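Local coordinates for protein lactococcal phage P2 ORF15 (Lactococcus phage p2, PDB 2WZP) that probably serves as the distal tail (Dit) protein, the central hub of the host-binding baseplate at the tip of this lactococcal phage's tail, at residues Asn38-Asp43 against Glu316-Arg321; Thr121-Thr126 against Gln130-Leu135; Ser216-Lys221 against Phe225-Ile230; Val242-Asp247 against Glu251-Val256; Tyr265-Thr270 against Asp274-Gly279. One frame throughout, in Å; residues are numbered along the deposited sequence.

Interaction 1: residues Asn38-Asp43 against Glu316-Arg321; sequences NLDGTD and EFKIKR
A type II beta turn, N38 to G41, holds D40 out toward K318, and a single salt bridge between these two side chains makes the contact. D40 occupies the third position of the turn with a positive phi of 72°, and the turn is closed by the bond from G41 N to N38 O at 2.9 Å. K318 reaches across from the strand, its CG anti to the backbone N (chi1 -168°) and every later torsion extended, which carries NZ the length of the side chain to within 3.0 Å of D40 OD2. NZ meets OD2 on its anti lone pair, away from OD1. The ammonium group of K318 also makes a cation-pi contact with Y167, and a polar side chain of another protein packs against K318. The loop follows strand 32-36 of the N-terminal sheet, whereas K318 lies on strand 312-322, between strands 165-173 and 224-233 of the other large sheet.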
# COMPACT_ATOMS: atom_id res chain seq x y z
N ASN M 38 -1.25 34.06 29.39
CA ASN M 38 -2.23 34.63 30.30
C ASN M 38 -2.97 35.80 29.67
O ASN M 38 -2.75 36.95 30.05
CB ASN M 38 -1.57 35.02 31.61
CG ASN M 38 -2.52 35.38 32.71
OD1 ASN M 38 -3.75 35.21 32.64
ND2 ASN M 38 -1.96 35.93 33.74
N LEU M 39 -3.89 35.50 28.75
CA LEU M 39 -4.70 36.51 28.06
C LEU M 39 -5.30 37.50 29.06
O LEU M 39 -5.91 37.09 30.04
CB LEU M 39 -5.83 35.83 27.29
CG LEU M 39 -6.33 36.39 25.96
CD1 LEU M 39 -7.81 36.47 25.94
CD2 LEU M 39 -5.64 37.64 25.52
N ASP M 40 -5.06 38.79 28.84
CA ASP M 40 -5.60 39.85 29.70
C ASP M 40 -4.98 40.00 31.12
O ASP M 40 -5.44 40.82 31.92
CB ASP M 40 -7.14 39.90 29.66
CG ASP M 40 -7.79 40.42 28.36
OD1 ASP M 40 -7.05 40.91 27.46
OD2 ASP M 40 -9.04 40.41 28.29
N GLY M 41 -3.88 39.28 31.35
CA GLY M 41 -3.08 39.39 32.57
C GLY M 41 -1.84 40.20 32.26
O GLY M 41 -1.30 40.08 31.15
N THR M 42 -1.37 41.03 33.22
CA THR M 42 -0.17 41.86 33.06
C THR M 42 1.12 41.06 32.77
O THR M 42 2.06 41.62 32.22
CB THR M 42 0.02 42.83 34.24
OG1 THR M 42 0.22 42.11 35.46
CG2 THR M 42 -1.10 43.84 34.37
N ASP M 43 1.15 39.76 33.11
CA ASP M 43 2.30 38.88 32.93
C ASP M 43 2.24 38.04 31.64
O ASP M 43 3.07 37.14 31.46
CB ASP M 43 2.47 37.97 34.17
CG ASP M 43 1.28 37.09 34.49
OD1 ASP M 43 1.49 35.96 35.03
OD2 ASP M 43 0.14 37.52 34.24
N GLU M 316 -20.11 45.66 36.92
CA GLU M 316 -19.17 45.68 35.81
C GLU M 316 -18.93 44.24 35.44
O GLU M 316 -18.45 43.46 36.26
CB GLU M 316 -17.86 46.37 36.23
CG GLU M 316 -18.03 47.85 36.51
CD GLU M 316 -17.66 48.81 35.40
OE1 GLU M 316 -17.28 49.96 35.71
OE2 GLU M 316 -17.74 48.42 34.22
N PHE M 317 -19.31 43.89 34.22
CA PHE M 317 -19.18 42.54 33.66
C PHE M 317 -18.09 42.41 32.60
O PHE M 317 -17.79 43.36 31.87
CB PHE M 317 -20.54 42.11 33.08
CG PHE M 317 -21.49 41.42 34.02
CD1 PHE M 317 -22.22 40.31 33.61
CD2 PHE M 317 -21.67 41.88 35.32
CE1 PHE M 317 -23.12 39.69 34.47
CE2 PHE M 317 -22.54 41.23 36.20
CZ PHE M 317 -23.25 40.13 35.77
N LYS M 318 -17.52 41.21 32.51
CA LYS M 318 -16.60 40.73 31.47
C LYS M 318 -17.20 39.41 31.03
O LYS M 318 -17.16 38.43 31.77
CB LYS M 318 -15.17 40.56 32.00
CG LYS M 318 -14.15 40.36 30.89
CD LYS M 318 -12.79 40.06 31.47
CE LYS M 318 -11.78 40.00 30.36
NZ LYS M 318 -10.42 39.71 30.85
N ILE M 319 -17.91 39.46 29.90
CA ILE M 319 -18.64 38.32 29.35
C ILE M 319 -17.81 37.58 28.36
O ILE M 319 -17.15 38.19 27.53
CB ILE M 319 -19.97 38.80 28.77
CG1 ILE M 319 -20.84 39.44 29.88
CG2 ILE M 319 -20.71 37.68 28.07
CD1 ILE M 319 -21.31 40.71 29.58
N LYS M 320 -17.82 36.23 28.48
CA LYS M 320 -17.10 35.36 27.58
C LYS M 320 -18.11 34.91 26.54
O LYS M 320 -18.88 33.97 26.78
CB LYS M 320 -16.46 34.19 28.34
CG LYS M 320 -15.27 33.63 27.61
CD LYS M 320 -14.85 32.27 28.14
CE LYS M 320 -13.50 32.22 28.81
NZ LYS M 320 -13.24 30.87 29.34
N ARG M 321 -18.16 35.64 25.41
CA ARG M 321 -19.08 35.37 24.29
C ARG M 321 -18.72 34.06 23.60
O ARG M 321 -17.57 33.69 23.63
CB ARG M 321 -19.09 36.55 23.31
CG ARG M 321 -19.54 37.85 23.97
CD ARG M 321 -19.77 38.98 23.01
NE ARG M 321 -20.73 38.71 21.96
CZ ARG M 321 -21.75 39.51 21.65
NH1 ARG M 321 -22.56 39.20 20.65
NH2 ARG M 321 -21.94 40.64 22.33

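Interaction 2: residues Thr121-Thr126 against Gln130-Leu135; sequences TLEYQT and QVYADL
D134 OD1 is gripped twice: T121 OG1 donates to it at 2.8 Å, on the anti side and 32° out of the carboxylate plane, and the hydroxyl of Y165 bonds to it. The other oxygen, OD2, holds K320 in a salt bridge. T121 turns OG1 beside its backbone N (chi1 -63°), toward D134, and leaves CG2 against Y132 CB at 3.8 Å. Strands 120-125 and 130-140 form an antiparallel beta hairpin, with L122/A133 and Y124/V131 as its hydrogen-bonded pairs. On the face with T121 and D134, E123 and Y132 run alongside each other, E123 CG 3.6 Å from Y132 CE1. A water joins E123 OE1 to Y132 OH, and H36 is a further partner of OE1. Q130 NE2 points an N-H almost straight (169°) at E123 OE2, 3.0 Å away, from above the carboxylate plane. The amides of Q125 and Q130 lie stacked. On the other face, L122 CB meets L135 CD1 at 3.7 Å, and the hydroxyl of Y124 bonds to K142 of a second subunit.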
# COMPACT_ATOMS: atom_id res chain seq x y z
N THR M 121 -3.94 30.17 25.77
CA THR M 121 -4.97 30.69 24.86
C THR M 121 -4.45 30.90 23.45
O THR M 121 -3.49 31.65 23.24
CB THR M 121 -5.58 31.99 25.44
OG1 THR M 121 -6.23 31.70 26.67
CG2 THR M 121 -6.59 32.62 24.51
N LEU M 122 -5.12 30.27 22.49
CA LEU M 122 -4.81 30.46 21.08
C LEU M 122 -5.66 31.62 20.53
O LEU M 122 -6.88 31.65 20.71
CB LEU M 122 -5.06 29.17 20.28
CG LEU M 122 -4.92 29.23 18.75
CD1 LEU M 122 -3.44 29.19 18.33
CD2 LEU M 122 -5.69 28.10 18.11
N GLU M 123 -5.00 32.59 19.90
CA GLU M 123 -5.66 33.70 19.23
C GLU M 123 -5.72 33.33 17.74
O GLU M 123 -4.73 32.90 17.17
CB GLU M 123 -4.87 34.99 19.46
CG GLU M 123 -5.47 36.19 18.78
CD GLU M 123 -4.69 37.48 18.99
OE1 GLU M 123 -4.08 37.65 20.07
OE2 GLU M 123 -4.70 38.32 18.06
N TYR M 124 -6.88 33.43 17.15
CA TYR M 124 -7.13 33.09 15.75
C TYR M 124 -7.70 34.36 15.11
O TYR M 124 -8.82 34.78 15.42
CB TYR M 124 -8.13 31.92 15.68
CG TYR M 124 -8.59 31.46 14.31
CD1 TYR M 124 -7.77 31.58 13.19
CD2 TYR M 124 -9.81 30.80 14.15
CE1 TYR M 124 -8.16 31.08 11.95
CE2 TYR M 124 -10.19 30.27 12.92
CZ TYR M 124 -9.37 30.42 11.82
OH TYR M 124 -9.76 29.88 10.61
N GLN M 125 -6.87 35.01 14.28
CA GLN M 125 -7.23 36.27 13.64
C GLN M 125 -7.20 36.21 12.13
O GLN M 125 -6.22 35.74 11.54
CB GLN M 125 -6.34 37.42 14.15
CG GLN M 125 -6.91 38.75 13.73
CD GLN M 125 -6.02 39.91 14.02
OE1 GLN M 125 -4.79 39.81 14.08
NE2 GLN M 125 -6.65 41.06 14.16
N THR M 126 -8.28 36.73 11.51
CA THR M 126 -8.47 36.87 10.06
C THR M 126 -8.97 38.29 9.80
O THR M 126 -8.98 39.11 10.71
CB THR M 126 -9.37 35.77 9.47
OG1 THR M 126 -10.68 35.89 10.00
CG2 THR M 126 -8.82 34.37 9.71
N GLN M 130 -11.38 38.04 15.21
CA GLN M 130 -10.26 37.94 16.16
C GLN M 130 -10.83 37.20 17.38
O GLN M 130 -11.42 37.81 18.27
CB GLN M 130 -9.71 39.29 16.52
CG GLN M 130 -8.42 39.22 17.31
CD GLN M 130 -7.89 40.58 17.64
OE1 GLN M 130 -8.60 41.60 17.59
NE2 GLN M 130 -6.62 40.62 17.96
N VAL M 131 -10.72 35.87 17.36
CA VAL M 131 -11.28 34.97 18.37
C VAL M 131 -10.22 34.18 19.16
O VAL M 131 -9.04 34.19 18.80
CB VAL M 131 -12.41 34.08 17.82
CG1 VAL M 131 -13.52 34.92 17.17
CG2 VAL M 131 -11.85 33.06 16.85
N TYR M 132 -10.65 33.55 20.28
CA TYR M 132 -9.76 32.84 21.17
C TYR M 132 -10.26 31.46 21.51
O TYR M 132 -11.46 31.20 21.46
CB TYR M 132 -9.56 33.67 22.44
CG TYR M 132 -9.06 35.07 22.16
CD1 TYR M 132 -7.70 35.35 22.09
CD2 TYR M 132 -9.96 36.12 21.97
CE1 TYR M 132 -7.24 36.64 21.83
CE2 TYR M 132 -9.51 37.41 21.66
CZ TYR M 132 -8.14 37.66 21.60
OH TYR M 132 -7.65 38.92 21.36
N ALA M 133 -9.32 30.58 21.89
CA ALA M 133 -9.63 29.23 22.35
C ALA M 133 -8.73 28.92 23.52
O ALA M 133 -7.52 29.04 23.38
CB ALA M 133 -9.40 28.20 21.23
N ASP M 134 -9.31 28.58 24.68
CA ASP M 134 -8.54 28.14 25.85
C ASP M 134 -8.27 26.67 25.62
O ASP M 134 -9.20 25.89 25.41
CB ASP M 134 -9.30 28.34 27.17
CG ASP M 134 -9.56 29.77 27.51
OD1 ASP M 134 -8.85 30.66 26.95
OD2 ASP M 134 -10.43 30.02 28.38
N LEU M 135 -6.97 26.32 25.60
CA LEU M 135 -6.48 24.97 25.31
C LEU M 135 -5.59 24.42 26.42
O LEU M 135 -5.00 25.17 27.20
CB LEU M 135 -5.61 25.06 24.03
CG LEU M 135 -6.24 25.63 22.76
CD1 LEU M 135 -5.21 25.73 21.66
CD2 LEU M 135 -7.43 24.76 22.28
O HOH W 1 -5.05 39.82 21.71

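Interaction 3: residues Ser216-Lys221 against Phe225-Ile230; sequences SRWDIK and FSFMGI
The indole of W218 presents its edge to F227 and has one face covered by I220, whose CG1 sits 3.4 Å above the ring plane, over its centre. W218 and F227 form an offset edge-to-face pair: the six-membered ring of W218 and the ring of F227 have centroids 5.9 Å apart and planes at 81°. The closest atoms are W218 CZ3 and F227 CD1, 4.2 Å apart, with CD1 close to the indole plane. W218 CG stands anti to the backbone N (chi1 -177°), which carries the indole toward strand 224-233, while F227 CG lies between its own backbone N and carbonyl carbon (chi1 58°), which sets the ring against the indole edge. The backbones remain well apart, W218 CA and F227 CA being 11.8 Å from each other, and apolar ring contact alone joins the two segments. F317 lies with its ring almost parallel to that of F227, and I319 touches both aromatic side chains. The pair thus bridges two sheets: strand 218-220 is an outermost strand of the four-stranded sheet, hydrogen-bonded through its backbone to strand 305-310, while strand 224-233 runs between strands 312-322 and 265-269 in the larger one.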
# COMPACT_ATOMS: atom_id res chain seq x y z
N SER M 216 -29.30 49.69 33.58
CA SER M 216 -28.85 48.78 34.65
C SER M 216 -29.02 47.32 34.21
O SER M 216 -28.79 46.42 35.00
CB SER M 216 -29.68 49.02 35.91
OG SER M 216 -31.01 48.57 35.72
N ARG M 217 -29.46 47.10 32.98
CA ARG M 217 -29.78 45.79 32.45
C ARG M 217 -28.92 45.31 31.33
O ARG M 217 -28.46 46.10 30.50
CB ARG M 217 -31.22 45.77 31.97
CG ARG M 217 -32.26 45.93 33.06
CD ARG M 217 -33.59 45.41 32.59
NE ARG M 217 -33.92 45.93 31.27
CZ ARG M 217 -34.74 46.94 31.08
NH1 ARG M 217 -35.35 47.52 32.11
NH2 ARG M 217 -34.98 47.39 29.86
N TRP M 218 -28.78 44.00 31.25
CA TRP M 218 -28.09 43.29 30.20
C TRP M 218 -29.17 42.75 29.29
O TRP M 218 -30.03 41.99 29.74
CB TRP M 218 -27.26 42.14 30.79
CG TRP M 218 -26.43 41.36 29.81
CD1 TRP M 218 -26.21 41.64 28.49
CD2 TRP M 218 -25.68 40.18 30.10
NE1 TRP M 218 -25.40 40.68 27.93
CE2 TRP M 218 -25.05 39.77 28.90
CE3 TRP M 218 -25.47 39.40 31.27
CZ2 TRP M 218 -24.26 38.62 28.83
CZ3 TRP M 218 -24.66 38.27 31.20
CH2 TRP M 218 -24.07 37.89 29.99
N ASP M 219 -29.14 43.15 28.02
CA ASP M 219 -30.08 42.66 27.01
C ASP M 219 -29.37 41.48 26.33
O ASP M 219 -28.44 41.67 25.53
CB ASP M 219 -30.46 43.78 26.04
CG ASP M 219 -31.37 43.37 24.92
OD1 ASP M 219 -32.30 42.56 25.16
OD2 ASP M 219 -31.18 43.87 23.79
N ILE M 220 -29.75 40.27 26.76
CA ILE M 220 -29.11 39.05 26.29
C ILE M 220 -29.73 38.59 24.99
O ILE M 220 -30.91 38.24 24.96
CB ILE M 220 -29.07 37.98 27.41
CG1 ILE M 220 -28.42 38.56 28.68
CG2 ILE M 220 -28.34 36.70 26.93
CD1 ILE M 220 -28.99 38.04 29.95
N LYS M 221 -28.93 38.63 23.90
CA LYS M 221 -29.37 38.26 22.55
C LYS M 221 -28.54 37.11 22.00
O LYS M 221 -28.97 36.47 21.03
CB LYS M 221 -29.31 39.48 21.59
CG LYS M 221 -29.83 40.81 22.15
CD LYS M 221 -31.01 41.44 21.38
CE LYS M 221 -32.40 40.87 21.65
NZ LYS M 221 -32.82 40.86 23.08
N PHE M 225 -20.31 31.66 27.19
CA PHE M 225 -19.69 30.52 27.85
C PHE M 225 -19.92 30.68 29.32
O PHE M 225 -20.30 29.73 30.00
CB PHE M 225 -18.18 30.49 27.56
CG PHE M 225 -17.81 29.75 26.30
CD1 PHE M 225 -17.89 28.36 26.23
CD2 PHE M 225 -17.37 30.44 25.18
CE1 PHE M 225 -17.59 27.68 25.06
CE2 PHE M 225 -17.03 29.76 24.01
CZ PHE M 225 -17.17 28.39 23.96
N SER M 226 -19.70 31.91 29.79
CA SER M 226 -19.78 32.31 31.18
C SER M 226 -19.56 33.82 31.26
O SER M 226 -19.28 34.49 30.26
CB SER M 226 -18.66 31.62 31.98
OG SER M 226 -17.37 31.87 31.46
N PHE M 227 -19.63 34.33 32.46
CA PHE M 227 -19.37 35.74 32.69
C PHE M 227 -18.68 35.88 34.02
O PHE M 227 -18.70 34.97 34.87
CB PHE M 227 -20.66 36.60 32.59
CG PHE M 227 -21.74 36.20 33.56
CD1 PHE M 227 -22.68 35.23 33.22
CD2 PHE M 227 -21.77 36.72 34.85
CE1 PHE M 227 -23.65 34.82 34.13
CE2 PHE M 227 -22.73 36.31 35.76
CZ PHE M 227 -23.68 35.39 35.39
N MET M 228 -18.12 37.05 34.21
CA MET M 228 -17.46 37.47 35.41
C MET M 228 -17.91 38.92 35.70
O MET M 228 -18.11 39.71 34.77
CB MET M 228 -15.97 37.37 35.17
CG MET M 228 -15.18 37.65 36.36
SD MET M 228 -14.39 39.21 36.09
CE MET M 228 -13.44 39.28 37.53
N GLY M 229 -18.13 39.23 36.96
CA GLY M 229 -18.59 40.56 37.33
C GLY M 229 -18.21 41.03 38.71
O GLY M 229 -17.92 40.21 39.59
N ILE M 230 -18.20 42.37 38.87
CA ILE M 230 -17.95 43.12 40.11
C ILE M 230 -19.25 43.81 40.39
O ILE M 230 -19.69 44.62 39.58
CB ILE M 230 -16.76 44.10 40.01
CG1 ILE M 230 -15.46 43.31 39.71
CG2 ILE M 230 -16.63 44.98 41.27
CD1 ILE M 230 -14.34 43.41 40.71

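Interaction 4: residues Val242-Asp247 against Glu251-Val256; sequences VRFLDD and EYTAIV
V242 exchanges backbone bonds with I255, V242 N to I255 O and I255 N to V242 O, both 3.0 Å. R243 follows on the opposite face, packing CB on A254 CB; its CG lies between the backbone N and carbonyl carbon (chi1 72°) and the chain runs extended to NE, which brings NH1 to E251 OE1 at 2.9 Å and 164°. This salt bridge lies in the guanidinium plane and uses the anti lone pair of OE1; the guanidinium and carboxylate planes are 83° apart. R296 shares E251 OE1, and E308 binds R243 NE. F244 N donates to T253 O (2.8 Å), F244 O accepts from Y252 N (3.1 Å), and F244 CB rests near Y252 CZ and T253 CG2. L245 CD2 covers one face of the R243 guanidinium and touches E251 CB at 3.8 Å. A water links L245 O to Y252 OH, which also bonds to E303 N. Between F244/T253 and L245/E251 the pairing slips by one residue: an antiparallel beta hairpin with a beta bulge at Y252.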
# COMPACT_ATOMS: atom_id res chain seq x y z
N VAL M 242 -27.77 39.48 41.15
CA VAL M 242 -28.35 39.66 39.82
C VAL M 242 -29.38 38.56 39.53
O VAL M 242 -29.23 37.45 40.02
CB VAL M 242 -27.26 39.68 38.71
CG1 VAL M 242 -26.36 40.91 38.82
CG2 VAL M 242 -26.42 38.39 38.70
N ARG M 243 -30.40 38.88 38.71
CA ARG M 243 -31.39 37.89 38.26
C ARG M 243 -31.51 37.86 36.75
O ARG M 243 -31.26 38.87 36.09
CB ARG M 243 -32.75 38.04 38.94
CG ARG M 243 -33.57 39.25 38.52
CD ARG M 243 -34.80 39.26 39.37
NE ARG M 243 -35.80 40.18 38.85
CZ ARG M 243 -37.09 39.88 38.71
NH1 ARG M 243 -37.54 38.67 39.03
NH2 ARG M 243 -37.93 40.79 38.26
N PHE M 244 -31.89 36.69 36.21
CA PHE M 244 -32.01 36.48 34.78
C PHE M 244 -33.42 36.15 34.45
O PHE M 244 -34.02 35.30 35.10
CB PHE M 244 -31.06 35.36 34.31
CG PHE M 244 -29.60 35.75 34.35
CD1 PHE M 244 -28.98 36.27 33.23
CD2 PHE M 244 -28.86 35.61 35.52
CE1 PHE M 244 -27.64 36.66 33.28
CE2 PHE M 244 -27.53 36.02 35.58
CZ PHE M 244 -26.93 36.55 34.46
N LEU M 245 -33.95 36.81 33.43
CA LEU M 245 -35.31 36.67 32.94
C LEU M 245 -35.30 36.17 31.50
O LEU M 245 -34.49 36.63 30.70
CB LEU M 245 -36.04 38.03 33.00
CG LEU M 245 -35.87 38.93 34.24
CD1 LEU M 245 -36.55 40.23 34.01
CD2 LEU M 245 -36.50 38.33 35.49
N ASP M 246 -36.23 35.27 31.17
CA ASP M 246 -36.38 34.73 29.81
C ASP M 246 -37.08 35.75 28.88
O ASP M 246 -37.43 36.85 29.33
CB ASP M 246 -37.10 33.37 29.82
CG ASP M 246 -38.55 33.36 30.32
OD1 ASP M 246 -39.10 32.25 30.51
OD2 ASP M 246 -39.14 34.46 30.47
N ASP M 247 -37.27 35.39 27.60
CA ASP M 247 -37.89 36.26 26.60
C ASP M 247 -39.30 36.76 26.95
O ASP M 247 -39.66 37.86 26.54
CB ASP M 247 -37.79 35.70 25.18
CG ASP M 247 -38.26 34.27 25.00
OD1 ASP M 247 -37.76 33.61 24.06
OD2 ASP M 247 -39.06 33.79 25.84
N GLU M 251 -38.41 35.03 35.66
CA GLU M 251 -37.11 34.69 36.22
C GLU M 251 -36.87 33.19 36.16
O GLU M 251 -37.76 32.42 36.54
CB GLU M 251 -36.98 35.23 37.64
CG GLU M 251 -35.65 34.93 38.30
CD GLU M 251 -35.63 35.28 39.76
OE1 GLU M 251 -36.14 36.37 40.12
OE2 GLU M 251 -35.10 34.48 40.56
N TYR M 252 -35.70 32.77 35.66
CA TYR M 252 -35.36 31.35 35.54
C TYR M 252 -34.10 30.96 36.34
O TYR M 252 -33.87 29.77 36.52
CB TYR M 252 -35.26 30.93 34.05
CG TYR M 252 -34.12 31.61 33.30
CD1 TYR M 252 -32.85 31.03 33.26
CD2 TYR M 252 -34.30 32.83 32.68
CE1 TYR M 252 -31.79 31.66 32.62
CE2 TYR M 252 -33.25 33.46 32.01
CZ TYR M 252 -31.99 32.88 31.99
OH TYR M 252 -30.94 33.50 31.37
N THR M 253 -33.29 31.95 36.75
CA THR M 253 -32.05 31.81 37.54
C THR M 253 -31.62 33.17 38.13
O THR M 253 -32.01 34.23 37.60
CB THR M 253 -30.91 31.08 36.77
OG1 THR M 253 -30.03 30.49 37.72
CG2 THR M 253 -30.10 32.01 35.85
N ALA M 254 -30.80 33.12 39.21
CA ALA M 254 -30.27 34.30 39.91
C ALA M 254 -29.11 33.91 40.83
O ALA M 254 -29.11 32.82 41.41
CB ALA M 254 -31.36 34.96 40.72
N ILE M 255 -28.15 34.82 40.98
CA ILE M 255 -26.99 34.67 41.87
C ILE M 255 -27.17 35.80 42.89
O ILE M 255 -26.91 36.94 42.55
CB ILE M 255 -25.65 34.75 41.08
CG1 ILE M 255 -25.61 33.68 39.96
CG2 ILE M 255 -24.45 34.62 42.01
CD1 ILE M 255 -24.77 34.03 38.79
N VAL M 256 -27.75 35.49 44.07
CA VAL M 256 -28.09 36.44 45.14
C VAL M 256 -27.41 36.01 46.45
O VAL M 256 -27.36 34.81 46.75
CB VAL M 256 -29.65 36.57 45.31
CG1 VAL M 256 -30.02 37.67 46.28
CG2 VAL M 256 -30.34 36.80 43.98
O HOH W 2 -31.57 35.84 30.28

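Interaction 5: residues Tyr265-Thr270 against Asp274-Gly279; sequences YILINT and DETYQG
I268 places CG1 between its backbone N and carbonyl carbon (chi1 63°), leaving CG2 anti to the carbonyl carbon, while Y277 turns CG beside its own N (chi1 -51°); I268 CG2 therefore comes to the edge of the Y277 ring, 3.7 Å from CD1. The hydroxyl of Y277 then donates to E275 OE1 at 2.7 Å, on the anti lone pair and in the ring plane, and bonds to Y297 OH too. Beyond this chain, E275 OE2 pairs with a basic side chain of another protein. On the other face, L267 CD2 meets T276 CG2 at 3.8 Å and L267 lies alongside Q278. Backbone bonds of this antiparallel hairpin pair L267 with Q278 and N269 with T276, two to each pair, the longest from T276 N to N269 O (3.1 Å). N269 OD1 accepts from the backbone N of D271, inside the connecting turn. Strand 265-269 is flanked by strand 224-233, where T270 OG1 bonds F227 N; strand 276-281 has strand 284-287 as its other neighbour.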
# COMPACT_ATOMS: atom_id res chain seq x y z
N TYR M 265 -17.62 45.42 47.47
CA TYR M 265 -18.05 44.85 46.21
C TYR M 265 -17.97 43.34 46.31
O TYR M 265 -17.28 42.83 47.19
CB TYR M 265 -17.23 45.36 45.03
CG TYR M 265 -15.76 45.05 45.07
CD1 TYR M 265 -14.85 45.95 45.63
CD2 TYR M 265 -15.25 43.92 44.43
CE1 TYR M 265 -13.48 45.69 45.62
CE2 TYR M 265 -13.88 43.65 44.42
CZ TYR M 265 -13.00 44.53 45.03
OH TYR M 265 -11.65 44.27 45.00
N ILE M 266 -18.69 42.65 45.41
CA ILE M 266 -18.72 41.20 45.32
C ILE M 266 -18.21 40.81 43.94
O ILE M 266 -18.66 41.36 42.95
CB ILE M 266 -20.17 40.69 45.51
CG1 ILE M 266 -20.73 41.06 46.91
CG2 ILE M 266 -20.29 39.16 45.21
CD1 ILE M 266 -22.29 40.96 47.04
N LEU M 267 -17.31 39.83 43.87
CA LEU M 267 -16.80 39.33 42.60
C LEU M 267 -17.43 37.97 42.31
O LEU M 267 -17.43 37.09 43.17
CB LEU M 267 -15.26 39.27 42.59
CG LEU M 267 -14.58 38.89 41.26
CD1 LEU M 267 -13.24 39.57 41.13
CD2 LEU M 267 -14.39 37.42 41.16
N ILE M 268 -17.99 37.83 41.12
CA ILE M 268 -18.60 36.58 40.65
C ILE M 268 -17.94 36.10 39.36
O ILE M 268 -17.52 36.92 38.56
CB ILE M 268 -20.16 36.58 40.58
CG1 ILE M 268 -20.69 37.61 39.58
CG2 ILE M 268 -20.78 36.79 41.98
CD1 ILE M 268 -22.19 37.52 39.27
N ASN M 269 -17.82 34.76 39.18
CA ASN M 269 -17.30 34.17 37.96
C ASN M 269 -17.92 32.83 37.75
O ASN M 269 -17.68 31.91 38.54
CB ASN M 269 -15.78 34.09 37.94
CG ASN M 269 -15.23 33.81 36.57
OD1 ASN M 269 -15.93 33.32 35.64
ND2 ASN M 269 -13.97 34.08 36.43
N THR M 270 -18.75 32.71 36.70
CA THR M 270 -19.49 31.47 36.40
C THR M 270 -18.69 30.44 35.57
O THR M 270 -19.22 29.38 35.23
CB THR M 270 -20.84 31.78 35.79
OG1 THR M 270 -20.65 32.39 34.52
CG2 THR M 270 -21.70 32.67 36.66
N ASP M 274 -12.97 28.13 36.89
CA ASP M 274 -12.49 29.16 37.80
C ASP M 274 -13.68 29.88 38.41
O ASP M 274 -13.78 31.10 38.38
CB ASP M 274 -11.50 30.12 37.11
CG ASP M 274 -10.86 31.17 38.00
OD1 ASP M 274 -10.34 30.80 39.09
OD2 ASP M 274 -10.87 32.34 37.62
N GLU M 275 -14.59 29.09 38.98
CA GLU M 275 -15.86 29.52 39.56
C GLU M 275 -15.59 30.18 40.91
O GLU M 275 -14.98 29.57 41.77
CB GLU M 275 -16.82 28.31 39.67
CG GLU M 275 -18.26 28.67 39.97
CD GLU M 275 -19.26 27.53 40.00
OE1 GLU M 275 -20.47 27.82 40.00
OE2 GLU M 275 -18.83 26.35 40.05
N THR M 276 -16.02 31.45 41.06
CA THR M 276 -15.76 32.31 42.22
C THR M 276 -17.01 33.13 42.59
O THR M 276 -17.65 33.70 41.71
CB THR M 276 -14.64 33.31 41.86
OG1 THR M 276 -13.50 32.63 41.34
CG2 THR M 276 -14.22 34.16 43.01
N TYR M 277 -17.31 33.20 43.91
CA TYR M 277 -18.35 34.05 44.49
C TYR M 277 -17.71 34.64 45.76
O TYR M 277 -17.73 34.03 46.83
CB TYR M 277 -19.65 33.27 44.77
CG TYR M 277 -20.13 32.49 43.56
CD1 TYR M 277 -20.82 33.12 42.53
CD2 TYR M 277 -19.86 31.13 43.44
CE1 TYR M 277 -21.22 32.41 41.39
CE2 TYR M 277 -20.29 30.41 42.33
CZ TYR M 277 -20.95 31.06 41.30
OH TYR M 277 -21.34 30.34 40.19
N GLN M 278 -17.04 35.78 45.62
CA GLN M 278 -16.34 36.28 46.77
C GLN M 278 -16.62 37.76 47.06
O GLN M 278 -16.62 38.57 46.15
CB GLN M 278 -14.81 35.98 46.67
CG GLN M 278 -14.15 36.75 45.53
CD GLN M 278 -12.67 36.66 45.35
OE1 GLN M 278 -12.13 37.28 44.41
NE2 GLN M 278 -11.97 35.94 46.23
N GLY M 279 -16.85 38.08 48.33
CA GLY M 279 -17.06 39.45 48.77
C GLY M 279 -15.76 40.10 49.21
O GLY M 279 -14.89 39.44 49.80

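From the N terminus, interaction 1 opens first and closes last: with 272 residues between its segments it encloses the other four, and it joins a loop of the N-terminal part to strand 312-322 of the C-terminal part. Interactions 2, 3, 4 and 5 follow in series and none cross. Interaction 2 is a hairpin of the seven-stranded sheet; L39 of interaction 1 packs against its T121 and Y132. Interactions 3, 4 and 5 close short loops in the C-terminal part. F227 of interaction 3 packs against F244 and I255 of interaction 4, and the backbone of 225-230 bonds to both 265-270 and 316-321. I255 also touches I268, T270 and Y277, so the four-stranded and six-stranded sheets share a core.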